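Local coordinates for serine protease inhibitor 1 (Coprinopsis cinerea, PDB 3VWC), which probably inhibits serine endopeptidases, as a beta-trefoil protein of the I66 inhibitor family, at residues 98-109 and 119-127; 26-34 and 71-79. All blocks are in the same frame, centred on the assembly; numbering follows the deposited sequence. Where two conformers were deposited one is given.

Interaction 1: 98-109 and 119-127; sequences TVVNASTEHGWV and QVEVRPLIA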
ATOM      1  N   THR A  98       6.879   4.887   3.814  1.00  9.09           N
ATOM      2  CA  THR A  98       5.871   5.505   2.921  1.00  8.91           C
ATOM      3  C   THR A  98       5.933   4.831   1.551  1.00  8.48           C
ATOM      4  O   THR A  98       6.950   4.234   1.168  1.00 10.44           O
ATOM      5  CB  THR A  98       6.130   7.022   2.730  1.00 10.55           C
ATOM      6  OG1 THR A  98       7.509   7.198   2.343  1.00 10.15           O
ATOM      7  CG2 THR A  98       5.923   7.730   4.085  1.00 10.26           C
ATOM      8  N   VAL A  99       4.812   4.916   0.818  1.00  8.50           N
ATOM      9  CA  VAL A  99       4.701   4.298  -0.515  1.00  9.45           C
ATOM     10  C   VAL A  99       4.151   5.370  -1.433  1.00 10.62           C
ATOM     11  O   VAL A  99       2.977   5.764  -1.292  1.00  9.36           O
ATOM     12  CB  VAL A  99       3.748   3.064  -0.501  1.00  9.83           C
ATOM     13  CG1 VAL A  99       3.727   2.438  -1.882  1.00 10.90           C
ATOM     14  CG2 VAL A  99       4.203   2.081   0.540  1.00 11.67           C
ATOM     15  N   VAL A 100       4.991   5.897  -2.354  1.00  9.17           N
ATOM     16  CA  VAL A 100       4.628   7.043  -3.181  1.00 10.16           C
ATOM     17  C   VAL A 100       4.737   6.698  -4.669  1.00 11.30           C
ATOM     18  O   VAL A 100       5.684   6.078  -5.101  1.00 11.81           O
ATOM     19  CB  VAL A 100       5.528   8.280  -2.878  1.00  9.61           C
ATOM     20  CG1 VAL A 100       5.140   9.456  -3.769  1.00 15.42           C
ATOM     21  CG2 VAL A 100       5.284   8.705  -1.434  1.00 12.31           C
ATOM     22  N   ASN A 101       3.700   7.005  -5.443  1.00 11.21           N
ATOM     23  CA  ASN A 101       3.749   6.582  -6.852  1.00 12.42           C
ATOM     24  C   ASN A 101       4.912   7.304  -7.564  1.00 14.12           C
ATOM     25  O   ASN A 101       4.989   8.535  -7.491  1.00 13.44           O
ATOM     26  CB  ASN A 101       2.403   6.881  -7.549  1.00 12.92           C
ATOM     27  CG  ASN A 101       2.243   6.085  -8.804  1.00 14.21           C
ATOM     28  OD1 ASN A 101       1.697   4.958  -8.798  1.00 14.46           O
ATOM     29  ND2 ASN A 101       2.568   6.724  -9.915  1.00 11.27           N
ATOM     30  N   ALA A 102       5.666   6.555  -8.362  1.00 15.22           N
ATOM     31  CA  ALA A 102       6.833   7.106  -9.074  1.00 14.09           C
ATOM     32  C   ALA A 102       6.470   8.131 -10.158  1.00 17.69           C
ATOM     33  O   ALA A 102       7.258   9.055 -10.434  1.00 19.66           O
ATOM     34  CB  ALA A 102       7.656   5.990  -9.667  1.00 16.55           C
ATOM     35  N   SER A 103       5.305   7.955 -10.786  1.00 15.12           N
ATOM     36  CA  SER A 103       4.877   8.850 -11.848  1.00 20.20           C
ATOM     37  C   SER A 103       3.890   9.929 -11.413  1.00 20.60           C
ATOM     38  O   SER A 103       4.037  11.100 -11.800  1.00 20.69           O
ATOM     39  CB  SER A 103       4.401   8.046 -13.061  1.00 20.91           C
ATOM     40  OG  SER A 103       3.333   7.196 -12.686  1.00 20.12           O
ATOM     41  N   THR A 104       2.929   9.595 -10.528  1.00 15.15           N
ATOM     42  CA  THR A 104       1.919  10.571 -10.150  1.00 17.30           C
ATOM     43  C   THR A 104       2.305  11.409  -8.929  1.00 12.69           C
ATOM     44  O   THR A 104       1.693  12.441  -8.664  1.00 17.56           O
ATOM     45  CB  THR A 104       0.555   9.925  -9.873  1.00 17.74           C
ATOM     46  OG1 THR A 104       0.650   9.146  -8.663  1.00 13.04           O
ATOM     47  CG2 THR A 104       0.130   9.001 -11.019  1.00 16.63           C
ATOM     48  N   GLU A 105       3.259  10.901  -8.148  1.00 13.56           N
ATOM     49  CA  GLU A 105       3.739  11.527  -6.934  1.00 15.54           C
ATOM     50  C   GLU A 105       2.728  11.549  -5.787  1.00 14.25           C
ATOM     51  O   GLU A 105       2.905  12.268  -4.799  1.00 17.24           O
ATOM     52  CB  GLU A 105       4.352  12.918  -7.205  1.00 16.66           C
ATOM     53  CG  GLU A 105       5.424  12.849  -8.277  1.00 21.55           C
ATOM     54  CD  GLU A 105       6.086  14.181  -8.528  1.00 34.36           C
ATOM     55  OE1 GLU A 105       5.563  15.217  -8.043  1.00 31.69           O
ATOM     56  OE2 GLU A 105       7.133  14.177  -9.206  1.00 34.90           O
ATOM     57  N   HIS A 106       1.704  10.692  -5.898  1.00 12.29           N
ATOM     58  CA  HIS A 106       0.689  10.576  -4.851  1.00 11.93           C
ATOM     59  C   HIS A 106       0.928   9.252  -4.152  1.00  9.47           C
ATOM     60  O   HIS A 106       1.328   8.265  -4.773  1.00 10.67           O
ATOM     61  CB  HIS A 106      -0.689  10.578  -5.489  1.00 11.73           C
ATOM     62  CG  HIS A 106      -1.064  11.887  -6.091  1.00 18.62           C
ATOM     63  ND1 HIS A 106      -2.302  12.124  -6.655  1.00 18.09           N
ATOM     64  CD2 HIS A 106      -0.367  13.039  -6.204  1.00 15.16           C
ATOM     65  CE1 HIS A 106      -2.346  13.371  -7.095  1.00 20.07           C
ATOM     66  NE2 HIS A 106      -1.193  13.957  -6.814  1.00 15.57           N
ATOM     67  N   GLY A 107       0.716   9.212  -2.827  1.00  8.28           N
ATOM     68  CA  GLY A 107       1.123   8.064  -2.037  1.00  7.08           C
ATOM     69  C   GLY A 107      -0.064   7.378  -1.339  1.00  8.97           C
ATOM     70  O   GLY A 107      -1.162   7.943  -1.283  1.00  8.81           O
ATOM     71  N   TRP A 108       0.196   6.218  -0.736  1.00  8.74           N
ATOM     72  CA  TRP A 108      -0.860   5.463  -0.068  1.00  8.21           C
ATOM     73  C   TRP A 108      -1.292   6.248   1.175  1.00  9.27           C
ATOM     74  O   TRP A 108      -0.429   6.648   2.001  1.00  8.49           O
ATOM     75  CB  TRP A 108      -0.371   4.099   0.342  1.00  7.88           C
ATOM     76  CG  TRP A 108      -0.052   3.100  -0.747  1.00  7.27           C
ATOM     77  CD1 TRP A 108       0.052   3.331  -2.102  1.00  9.18           C
ATOM     78  CD2 TRP A 108       0.240   1.749  -0.528  1.00  7.12           C
ATOM     79  NE1 TRP A 108       0.361   2.158  -2.742  1.00  9.06           N
ATOM     80  CE2 TRP A 108       0.527   1.175  -1.800  1.00  7.16           C
ATOM     81  CE3 TRP A 108       0.337   0.941   0.637  1.00 10.17           C
ATOM     82  CZ2 TRP A 108       0.893  -0.176  -1.929  1.00 10.95           C
ATOM     83  CZ3 TRP A 108       0.683  -0.427   0.493  1.00 13.07           C
ATOM     84  CH2 TRP A 108       0.939  -0.967  -0.794  1.00 10.12           C
ATOM     85  N   VAL A 109      -2.601   6.289   1.393  1.00  9.20           N
ATOM     86  CA  VAL A 109      -3.166   6.934   2.582  1.00  7.63           C
ATOM     87  C   VAL A 109      -4.366   6.124   3.116  1.00  9.14           C
ATOM     88  O   VAL A 109      -5.296   5.738   2.370  1.00  8.72           O
ATOM     89  CB  VAL A 109      -3.670   8.379   2.278  1.00  8.74           C
ATOM     90  CG1 VAL A 109      -4.318   9.009   3.508  1.00  9.95           C
ATOM     91  CG2 VAL A 109      -2.507   9.250   1.798  1.00  9.97           C
ATOM     92  N   GLN A 119     -11.457   1.243   1.345  1.00 10.12           N
ATOM     93  CA  GLN A 119     -10.367   1.250   0.321  1.00  9.00           C
ATOM     94  C   GLN A 119      -9.221   2.193   0.687  1.00  8.56           C
ATOM     95  O   GLN A 119      -9.442   3.316   1.154  1.00  9.40           O
ATOM     96  CB  GLN A 119     -10.929   1.622  -1.043  1.00  8.59           C
ATOM     97  CG  GLN A 119      -9.903   1.412  -2.150  1.00  8.30           C
ATOM     98  CD  GLN A 119     -10.469   1.532  -3.542  1.00 14.24           C
ATOM     99  OE1 GLN A 119      -9.795   1.176  -4.526  1.00 14.24           O
ATOM    100  NE2 GLN A 119     -11.693   1.981  -3.649  1.00 11.01           N
ATOM    101  N   VAL A 120      -7.995   1.740   0.439  1.00  9.30           N
ATOM    102  CA  VAL A 120      -6.822   2.594   0.581  1.00  7.51           C
ATOM    103  C   VAL A 120      -6.846   3.683  -0.492  1.00 10.13           C
ATOM    104  O   VAL A 120      -7.267   3.463  -1.629  1.00  8.77           O
ATOM    105  CB  VAL A 120      -5.568   1.710   0.462  1.00  7.81           C
ATOM    106  CG1 VAL A 120      -4.287   2.570   0.497  1.00  8.99           C
ATOM    107  CG2 VAL A 120      -5.526   0.696   1.601  1.00  7.89           C
ATOM    108  N   GLU A 121      -6.474   4.892  -0.075  1.00  9.08           N
ATOM    109  CA  GLU A 121      -6.492   6.065  -0.938  1.00 10.42           C
ATOM    110  C   GLU A 121      -5.089   6.304  -1.504  1.00  8.69           C
ATOM    111  O   GLU A 121      -4.123   5.809  -0.962  1.00  8.91           O
ATOM    112  CB  GLU A 121      -7.011   7.299  -0.194  1.00  8.60           C
ATOM    113  CG  GLU A 121      -8.431   6.980   0.298  1.00 11.26           C
ATOM    114  CD  GLU A 121      -9.153   8.138   0.965  1.00 14.78           C
ATOM    115  OE1 GLU A 121      -8.538   9.199   1.192  1.00 23.78           O
ATOM    116  OE2 GLU A 121     -10.345   7.937   1.297  1.00 17.39           O
ATOM    117  N   VAL A 122      -5.015   7.066  -2.592  1.00  9.20           N
ATOM    118  CA  VAL A 122      -3.742   7.525  -3.137  1.00 10.00           C
ATOM    119  C   VAL A 122      -3.793   9.005  -3.379  1.00 12.69           C
ATOM    120  O   VAL A 122      -4.565   9.489  -4.192  1.00 13.32           O
ATOM    121  CB  VAL A 122      -3.388   6.787  -4.435  1.00  8.95           C
ATOM    122  CG1 VAL A 122      -2.000   7.190  -4.920  1.00  9.10           C
ATOM    123  CG2 VAL A 122      -3.475   5.258  -4.264  1.00 10.89           C
ATOM    124  N   ARG A 123      -2.996   9.752  -2.614  1.00 10.52           N
ATOM    125  CA  ARG A 123      -3.128  11.234  -2.531  1.00 12.67           C
ATOM    126  C   ARG A 123      -1.745  11.847  -2.366  1.00 11.28           C
ATOM    127  O   ARG A 123      -0.864  11.211  -1.811  1.00 12.59           O
ATOM    128  CB  ARG A 123      -3.859  11.632  -1.222  1.00 16.78           C
ATOM    129  CG  ARG A 123      -5.250  11.103  -0.986  1.00 22.61           C
ATOM    130  CD  ARG A 123      -5.833  11.934   0.160  1.00 26.97           C
ATOM    131  NE  ARG A 123      -6.667  11.176   1.083  1.00 37.73           N
ATOM    132  CZ  ARG A 123      -6.913  11.547   2.345  1.00 41.53           C
ATOM    133  NH1 ARG A 123      -6.391  12.668   2.829  1.00 39.73           N
ATOM    134  NH2 ARG A 123      -7.717  10.829   3.119  1.00 36.81           N
ATOM    135  N   PRO A 124      -1.599  13.157  -2.641  1.00 13.24           N
ATOM    136  CA  PRO A 124      -0.322  13.778  -2.249  1.00 13.92           C
ATOM    137  C   PRO A 124      -0.067  13.581  -0.753  1.00 13.78           C
ATOM    138  O   PRO A 124      -0.959  13.853   0.052  1.00 15.89           O
ATOM    139  CB  PRO A 124      -0.543  15.276  -2.520  1.00 16.05           C
ATOM    140  CG  PRO A 124      -1.721  15.363  -3.403  1.00 16.50           C
ATOM    141  CD  PRO A 124      -2.546  14.112  -3.255  1.00 15.97           C
ATOM    142  N   LEU A 125       1.154  13.209  -0.370  1.00 12.03           N
ATOM    143  CA  LEU A 125       1.441  13.044   1.059  1.00 10.83           C
ATOM    144  C   LEU A 125       1.733  14.369   1.713  1.00 13.46           C
ATOM    145  O   LEU A 125       2.376  15.265   1.095  1.00 17.81           O
ATOM    146  CB  LEU A 125       2.617  12.117   1.292  1.00 11.36           C
ATOM    147  CG  LEU A 125       2.444  10.666   0.795  1.00 10.47           C
ATOM    148  CD1 LEU A 125       3.530   9.817   1.412  1.00 12.93           C
ATOM    149  CD2 LEU A 125       1.021  10.135   1.220  1.00 10.84           C
ATOM    150  N   ILE A 126       1.326  14.471   2.964  1.00 10.64           N
ATOM    151  CA  ILE A 126       1.690  15.630   3.789  1.00 11.02           C
ATOM    152  C   ILE A 126       2.573  15.185   4.942  1.00 12.16           C
ATOM    153  O   ILE A 126       2.586  14.001   5.318  1.00 11.81           O
ATOM    154  CB  ILE A 126       0.469  16.383   4.320  1.00 11.32           C
ATOM    155  CG1 ILE A 126      -0.392  15.518   5.251  1.00 15.11           C
ATOM    156  CG2 ILE A 126      -0.373  16.926   3.108  1.00 14.62           C
ATOM    157  CD1 ILE A 126      -1.569  16.299   5.879  1.00 16.25           C
ATOM    158  N   ALA A 127       3.322  16.128   5.520  1.00 13.26           N
ATOM    159  CA  ALA A 127       4.188  15.794   6.638  1.00 11.46           C
ATOM    160  C   ALA A 127       4.480  17.086   7.379  1.00 12.20           C
ATOM    161  O   ALA A 127       4.345  18.176   6.805  1.00 13.75           O
ATOM    162  CB  ALA A 127       5.481  15.152   6.140  1.00 12.00           C
TER
HETATM  163  O   HOH W   1       3.119  12.229  -2.231  1.00 18.60           O
HETATM  164  O   HOH W   2      -3.955   9.973  -6.832  1.00 20.03           O
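Val120 meets Val109 at the start of the pairing. Its CG1 lies 3.8 Å from Val109 O and also reaches Trp108 CB. The Trp108 ring points inward, where it packs edge-to-face with Trp84 and Phe141. From Glu121 to Arg123 the chain runs antiparallel to 107-109. Glu121 and Val109 form a hydrogen-bonded pair. Glu121 N donates to Val109 O and Val109 N to Glu121 O. Val122 and Trp108 form the non-hydrogen-bonded pair. CG1 of Val122 is anti to the backbone N (chi1 -175°), which lays it against His106 O at 3.5 Å. Arg123 and Gly107 form the next hydrogen-bonded pair; Gly107 N to Arg123 O is 2.7 Å. The Arg123 side chain turns back over Val109. Val109 CG1 sits over the centre of the guanidinium face, 3.8 Å from Arg123 CZ. Arg123 NE and NH2 both hold one oxygen, Glu121 OE1, side-on and in the guanidinium plane. Pro124 covers His106: its CD stands 3.7 Å from the centroid of the His106 ring, 4° off the normal, a CH-pi contact. A water in the plane of this ring joins His106 ND1 to Val122 O. Leu125 closes the contact. Its CD1 meets Val100 CG2 at 3.5 Å, and its CD2 lies 3.7 Å from Val109 CG2. A second water takes the Leu125 N-H and donates to Glu105 O. Four backbone bonds hold 107-109 and 121-123 as a two-stranded hairpin. The paired bonds to Glu121 OE1 probably limit rotation of the Arg123 guanidinium. Each water bridges a backbone oxygen of one segment to a nitrogen of the other. Through its two methyls Leu125 links strand 96-101 to strand 107-109 by apolar contact.

Interaction 2: 26-34 and 71-79; sequences RSLLPKRIR and LFADLLGNM
Lys31 turns at chi2 (-73°) and again at chi4 (-85°), and this bent chain crosses Leu75 at about a right angle. Lys31 CG lies 3.6 Å from Leu75 CD2. The bends also carry Lys31 NZ back to its own loop, where it donates to Ser27 O, Ser27 OG and Leu29 O. Leu29 O is the nearest of the three, 2.7 Å from Lys31 NZ. The ammonium group thus ties the loop before the strand together, with a weak, long ion pair to Asp25. Pro30 packs on the other segment by two carbons. Its CB is 3.6 Å from Phe72 CD1, and its CG is 3.8 Å from Met79 SD. Arg32 CG lies beside Phe72 CE1. Ile33 CG2 meets Leu71 CD2 at 3.8 Å, and both residues also touch Val64 of strand 62-67. The backbones pair antiparallel. Lys31 and Ala73 exchange two hydrogen bonds, the shorter being 2.7 Å from Ala73 N to Lys31 O. Ile33 N adds one to Leu71 O. Farther out, Leu75 CB rests against Leu28 O, and a water links Leu28 O to Leu76 N. Asp74 has two conformers. In one of them its OD1 accepts from Gly77 N, an Asx motif, and its OD2 from Met79 N. Strands 31-35 and 70-73 are neighbours in the antiparallel sheet of this beta-trefoil, a fold built of antiparallel strand pairs, and here irregular loops flank the pair.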
ATOM      1  N   ARG A  26     -15.922 -12.667  -9.695  1.00 23.48           N
ATOM      2  CA  ARG A  26     -15.074 -13.298 -10.696  1.00 24.36           C
ATOM      3  C   ARG A  26     -14.661 -12.420 -11.901  1.00 24.84           C
ATOM      4  O   ARG A  26     -13.945 -12.874 -12.810  1.00 30.21           O
ATOM      5  CB  ARG A  26     -15.761 -14.569 -11.203  1.00 25.36           C
ATOM      6  CG  ARG A  26     -15.990 -15.646 -10.152  1.00 36.33           C
ATOM      7  CD  ARG A  26     -15.623 -17.016 -10.731  1.00 48.12           C
ATOM      8  NE  ARG A  26     -14.173 -17.177 -10.842  1.00 58.91           N
ATOM      9  CZ  ARG A  26     -13.433 -17.935 -10.034  1.00 63.29           C
ATOM     10  NH1 ARG A  26     -14.010 -18.656  -9.077  1.00 62.51           N
ATOM     11  NH2 ARG A  26     -12.113 -17.980 -10.189  1.00 63.93           N
ATOM     12  N   SER A  27     -14.952 -11.135 -11.863  1.00 20.31           N
ATOM     13  CA  SER A  27     -14.629 -10.285 -13.004  1.00 20.98           C
ATOM     14  C   SER A  27     -13.143  -9.916 -12.995  1.00 19.43           C
ATOM     15  O   SER A  27     -12.481 -10.014 -11.957  1.00 20.21           O
ATOM     16  CB  SER A  27     -15.444  -8.999 -12.951  1.00 21.12           C
ATOM     17  OG  SER A  27     -15.047  -8.220 -11.834  1.00 18.29           O
ATOM     18  N   LEU A  28     -12.681  -9.343 -14.100  1.00 20.88           N
ATOM     19  CA  LEU A  28     -11.332  -8.772 -14.162  1.00 22.89           C
ATOM     20  C   LEU A  28     -11.305  -7.275 -13.931  1.00 23.11           C
ATOM     21  O   LEU A  28     -10.348  -6.595 -14.312  1.00 22.06           O
ATOM     22  CB  LEU A  28     -10.682  -9.107 -15.504  1.00 25.96           C
ATOM     23  CG  LEU A  28     -10.529 -10.609 -15.776  1.00 25.75           C
ATOM     24  CD1 LEU A  28      -9.758 -10.892 -17.075  1.00 34.66           C
ATOM     25  CD2 LEU A  28      -9.912 -11.368 -14.616  1.00 30.79           C
ATOM     26  N   LEU A  29     -12.395  -6.734 -13.390  1.00 20.62           N
ATOM     27  CA  LEU A  29     -12.399  -5.348 -12.986  1.00 18.25           C
ATOM     28  C   LEU A  29     -11.347  -5.130 -11.902  1.00 16.34           C
ATOM     29  O   LEU A  29     -11.070  -6.024 -11.113  1.00 14.52           O
ATOM     30  CB  LEU A  29     -13.779  -4.930 -12.442  1.00 17.72           C
ATOM     31  CG  LEU A  29     -14.923  -4.883 -13.461  1.00 20.21           C
ATOM     32  CD1 LEU A  29     -16.136  -4.240 -12.801  1.00 19.74           C
ATOM     33  CD2 LEU A  29     -14.509  -4.089 -14.678  1.00 29.73           C
ATOM     34  N   PRO A  30     -10.754  -3.928 -11.889  1.00 16.97           N
ATOM     35  CA  PRO A  30      -9.751  -3.668 -10.825  1.00 16.26           C
ATOM     36  C   PRO A  30     -10.347  -3.903  -9.439  1.00 13.51           C
ATOM     37  O   PRO A  30     -11.522  -3.544  -9.186  1.00 14.79           O
ATOM     38  CB  PRO A  30      -9.467  -2.175 -11.010  1.00 21.15           C
ATOM     39  CG  PRO A  30      -9.591  -1.979 -12.488  1.00 22.05           C
ATOM     40  CD  PRO A  30     -10.845  -2.807 -12.839  1.00 20.28           C
ATOM     41  N   LYS A  31      -9.567  -4.493  -8.556  1.00 12.85           N
ATOM     42  CA  LYS A  31     -10.071  -4.883  -7.250  1.00 13.28           C
ATOM     43  C   LYS A  31      -9.559  -3.916  -6.199  1.00 14.55           C
ATOM     44  O   LYS A  31      -8.351  -3.572  -6.186  1.00 11.38           O
ATOM     45  CB  LYS A  31      -9.653  -6.303  -6.903  1.00 13.13           C
ATOM     46  CG  LYS A  31     -10.231  -7.372  -7.880  1.00 15.22           C
ATOM     47  CD  LYS A  31     -11.730  -7.554  -7.611  1.00 14.62           C
ATOM     48  CE  LYS A  31     -12.325  -8.514  -8.676  1.00 20.90           C
ATOM     49  NZ  LYS A  31     -12.730  -7.798  -9.951  1.00 19.53           N
ATOM     50  N   ARG A  32     -10.412  -3.548  -5.242  1.00 11.27           N
ATOM     51  CA  ARG A  32      -9.992  -2.571  -4.221  0.50 10.01           C
ATOM     52  C   ARG A  32      -8.972  -3.177  -3.282  1.00  8.81           C
ATOM     53  O   ARG A  32      -9.129  -4.309  -2.786  1.00 11.09           O
ATOM     54  CB  ARG A  32     -11.189  -2.090  -3.404  0.50  9.47           C
ATOM     55  CG  ARG A  32     -12.094  -1.103  -4.127  0.50  5.36           C
ATOM     56  CD  ARG A  32     -13.303  -0.748  -3.208  0.50  6.61           C
ATOM     57  NE  ARG A  32     -14.315   0.006  -3.937  0.50  9.34           N
ATOM     58  CZ  ARG A  32     -15.266   0.775  -3.389  0.50  9.32           C
ATOM     59  NH1 ARG A  32     -15.343   0.998  -2.056  0.50  6.10           N
ATOM     60  NH2 ARG A  32     -16.084   1.413  -4.206  0.50  3.79           N
ATOM     61  N   ILE A  33      -7.955  -2.362  -2.990  1.00  8.68           N
ATOM     62  CA  ILE A  33      -7.075  -2.662  -1.882  1.00  8.14           C
ATOM     63  C   ILE A  33      -7.623  -2.008  -0.640  1.00  9.37           C
ATOM     64  O   ILE A  33      -8.006  -0.859  -0.672  1.00 10.07           O
ATOM     65  CB  ILE A  33      -5.610  -2.203  -2.152  1.00  7.09           C
ATOM     66  CG1 ILE A  33      -5.000  -2.921  -3.381  1.00 10.26           C
ATOM     67  CG2 ILE A  33      -4.759  -2.447  -0.893  1.00 10.47           C
ATOM     68  CD1 ILE A  33      -5.009  -4.416  -3.299  1.00 15.25           C
ATOM     69  N   ARG A  34      -7.780  -2.809   0.406  1.00 10.81           N
ATOM     70  CA  ARG A  34      -8.546  -2.361   1.582  1.00 10.21           C
ATOM     71  C   ARG A  34      -7.761  -2.503   2.892  1.00 10.02           C
ATOM     72  O   ARG A  34      -6.818  -3.300   3.002  1.00 12.88           O
ATOM     73  CB  ARG A  34      -9.865  -3.123   1.697  1.00  9.89           C
ATOM     74  CG  ARG A  34     -10.665  -3.254   0.411  1.00 10.84           C
ATOM     75  CD  ARG A  34     -11.776  -4.299   0.632  1.00 11.49           C
ATOM     76  NE  ARG A  34     -12.514  -4.556  -0.597  1.00 12.34           N
ATOM     77  CZ  ARG A  34     -13.663  -3.972  -0.901  1.00 13.24           C
ATOM     78  NH1 ARG A  34     -14.167  -3.032  -0.103  1.00 11.92           N
ATOM     79  NH2 ARG A  34     -14.321  -4.318  -2.005  1.00 14.69           N
ATOM     80  N   LEU A  71      -6.561   3.072  -4.450  1.00  6.99           N
ATOM     81  CA  LEU A  71      -5.595   1.990  -4.756  1.00  8.22           C
ATOM     82  C   LEU A  71      -6.261   0.689  -5.166  1.00 11.47           C
ATOM     83  O   LEU A  71      -7.143   0.192  -4.450  1.00  9.30           O
ATOM     84  CB  LEU A  71      -4.694   1.757  -3.532  1.00  9.78           C
ATOM     85  CG  LEU A  71      -3.590   0.744  -3.742  1.00 10.27           C
ATOM     86  CD1 LEU A  71      -2.573   1.231  -4.784  1.00 10.84           C
ATOM     87  CD2 LEU A  71      -2.883   0.478  -2.397  1.00  9.50           C
ATOM     88  N   PHE A  72      -5.912   0.169  -6.357  1.00 10.95           N
ATOM     89  CA  PHE A  72      -6.509  -1.112  -6.836  1.00 10.83           C
ATOM     90  C   PHE A  72      -5.451  -2.106  -7.251  1.00 11.12           C
ATOM     91  O   PHE A  72      -4.357  -1.693  -7.631  1.00 13.70           O
ATOM     92  CB  PHE A  72      -7.336  -0.875  -8.092  1.00 11.67           C
ATOM     93  CG  PHE A  72      -8.553   0.008  -7.883  1.00  9.40           C
ATOM     94  CD1 PHE A  72      -9.812  -0.592  -7.794  1.00 10.42           C
ATOM     95  CD2 PHE A  72      -8.483   1.387  -8.009  1.00  9.72           C
ATOM     96  CE1 PHE A  72     -10.952   0.228  -7.715  1.00 10.07           C
ATOM     97  CE2 PHE A  72      -9.610   2.242  -7.973  1.00 11.06           C
ATOM     98  CZ  PHE A  72     -10.876   1.645  -7.855  1.00  8.22           C
ATOM     99  N   ALA A  73      -5.811  -3.378  -7.221  1.00 10.00           N
ATOM    100  CA  ALA A  73      -5.108  -4.412  -7.954  1.00 10.15           C
ATOM    101  C   ALA A  73      -5.595  -4.483  -9.402  1.00 13.27           C
ATOM    102  O   ALA A  73      -6.820  -4.424  -9.685  1.00 14.99           O
ATOM    103  CB  ALA A  73      -5.227  -5.708  -7.260  1.00 10.45           C
ATOM    104  N   ASP A  74      -4.632  -4.515 -10.331  1.00 15.84           N
ATOM    105  CA  ASP A  74      -4.939  -4.518 -11.783  0.70 17.89           C
ATOM    106  C   ASP A  74      -5.017  -5.966 -12.244  1.00 19.67           C
ATOM    107  O   ASP A  74      -4.023  -6.700 -12.241  1.00 17.63           O
ATOM    108  CB  ASP A  74      -3.885  -3.732 -12.585  0.70 15.04           C
ATOM    109  CG  ASP A  74      -4.199  -3.623 -14.090  0.70 13.06           C
ATOM    110  OD1 ASP A  74      -5.302  -4.039 -14.523  0.70 15.24           O
ATOM    111  OD2 ASP A  74      -3.263  -3.193 -14.830  0.70 15.07           O
ATOM    112  N   LEU A  75      -6.237  -6.403 -12.520  1.00 20.09           N
ATOM    113  CA  LEU A  75      -6.468  -7.751 -12.977  1.00 21.54           C
ATOM    114  C   LEU A  75      -6.412  -7.815 -14.505  1.00 25.59           C
ATOM    115  O   LEU A  75      -6.149  -8.872 -15.035  1.00 28.16           O
ATOM    116  CB  LEU A  75      -7.809  -8.300 -12.420  1.00 19.28           C
ATOM    117  CG  LEU A  75      -7.687  -8.971 -11.039  1.00 20.59           C
ATOM    118  CD1 LEU A  75      -7.138  -8.010  -9.997  1.00 26.04           C
ATOM    119  CD2 LEU A  75      -9.039  -9.523 -10.570  1.00 20.25           C
ATOM    120  N   LEU A  76      -6.789  -6.733 -15.196  1.00 24.47           N
ATOM    121  CA  LEU A  76      -6.917  -6.760 -16.680  1.00 26.45           C
ATOM    122  C   LEU A  76      -5.594  -6.515 -17.390  1.00 30.32           C
ATOM    123  O   LEU A  76      -5.351  -7.072 -18.491  1.00 28.40           O
ATOM    124  CB  LEU A  76      -7.977  -5.749 -17.171  1.00 30.47           C
ATOM    125  CG  LEU A  76      -8.209  -5.687 -18.688  1.00 30.72           C
ATOM    126  CD1 LEU A  76      -8.784  -7.018 -19.186  1.00 33.89           C
ATOM    127  CD2 LEU A  76      -9.096  -4.514 -19.103  1.00 34.49           C
ATOM    128  N   GLY A  77      -4.793  -5.607 -16.817  1.00 25.03           N
ATOM    129  CA  GLY A  77      -3.437  -5.314 -17.284  1.00 24.35           C
ATOM    130  C   GLY A  77      -3.312  -3.948 -17.895  1.00 18.51           C
ATOM    131  O   GLY A  77      -2.253  -3.562 -18.365  1.00 24.82           O
ATOM    132  N   ASN A  78      -4.428  -3.234 -18.005  1.00 28.88           N
ATOM    133  CA  ASN A  78      -4.394  -1.959 -18.699  1.00 28.55           C
ATOM    134  C   ASN A  78      -4.195  -0.721 -17.802  1.00 29.14           C
ATOM    135  O   ASN A  78      -4.372   0.405 -18.268  1.00 30.62           O
ATOM    136  CB  ASN A  78      -5.654  -1.807 -19.577  1.00 31.16           C
ATOM    137  CG  ASN A  78      -6.944  -1.838 -18.762  1.00 34.71           C
ATOM    138  OD1 ASN A  78      -6.932  -2.172 -17.567  1.00 34.24           O
ATOM    139  ND2 ASN A  78      -8.064  -1.481 -19.402  1.00 36.34           N
ATOM    140  N   MET A  79      -3.876  -0.913 -16.521  1.00 22.03           N
ATOM    141  CA  MET A  79      -3.678   0.213 -15.610  1.00 24.88           C
ATOM    142  C   MET A  79      -2.264   0.786 -15.688  1.00 22.06           C
ATOM    143  O   MET A  79      -1.265   0.061 -15.720  1.00 24.62           O
ATOM    144  CB  MET A  79      -4.019  -0.182 -14.166  1.00 23.99           C
ATOM    145  CG  MET A  79      -5.467  -0.678 -14.008  1.00 21.83           C
ATOM    146  SD  MET A  79      -5.944  -0.836 -12.275  1.00 21.86           S
ATOM    147  CE  MET A  79      -6.149   0.885 -11.875  1.00 23.22           C
TER
HETATM  148  O   HOH W   3      -8.312  -4.598 -13.844  1.00 23.31           O

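From the N terminus, 26-34 comes first and pairs with 71-79, so interaction 2 closes a loop of 36 residues that includes strands 46-51, 54-59 and 62-67. Interaction 1 follows: 98-109 turns back and pairs with 119-127 across only nine residues. The two closures lie in series and neither crosses the other. The centres of interaction 1 and interaction 2 are about 18 Å apart, yet the two contacts join directly. Val120 probably hydrogen-bonds through its N to Ile33 O and through its O to Leu71 N. The 107-109/121-123 hairpin is thereby tied to strands 31-35 and 70-73, while 98-101 pairs with strand 84-88 at the far end of the larger sheet.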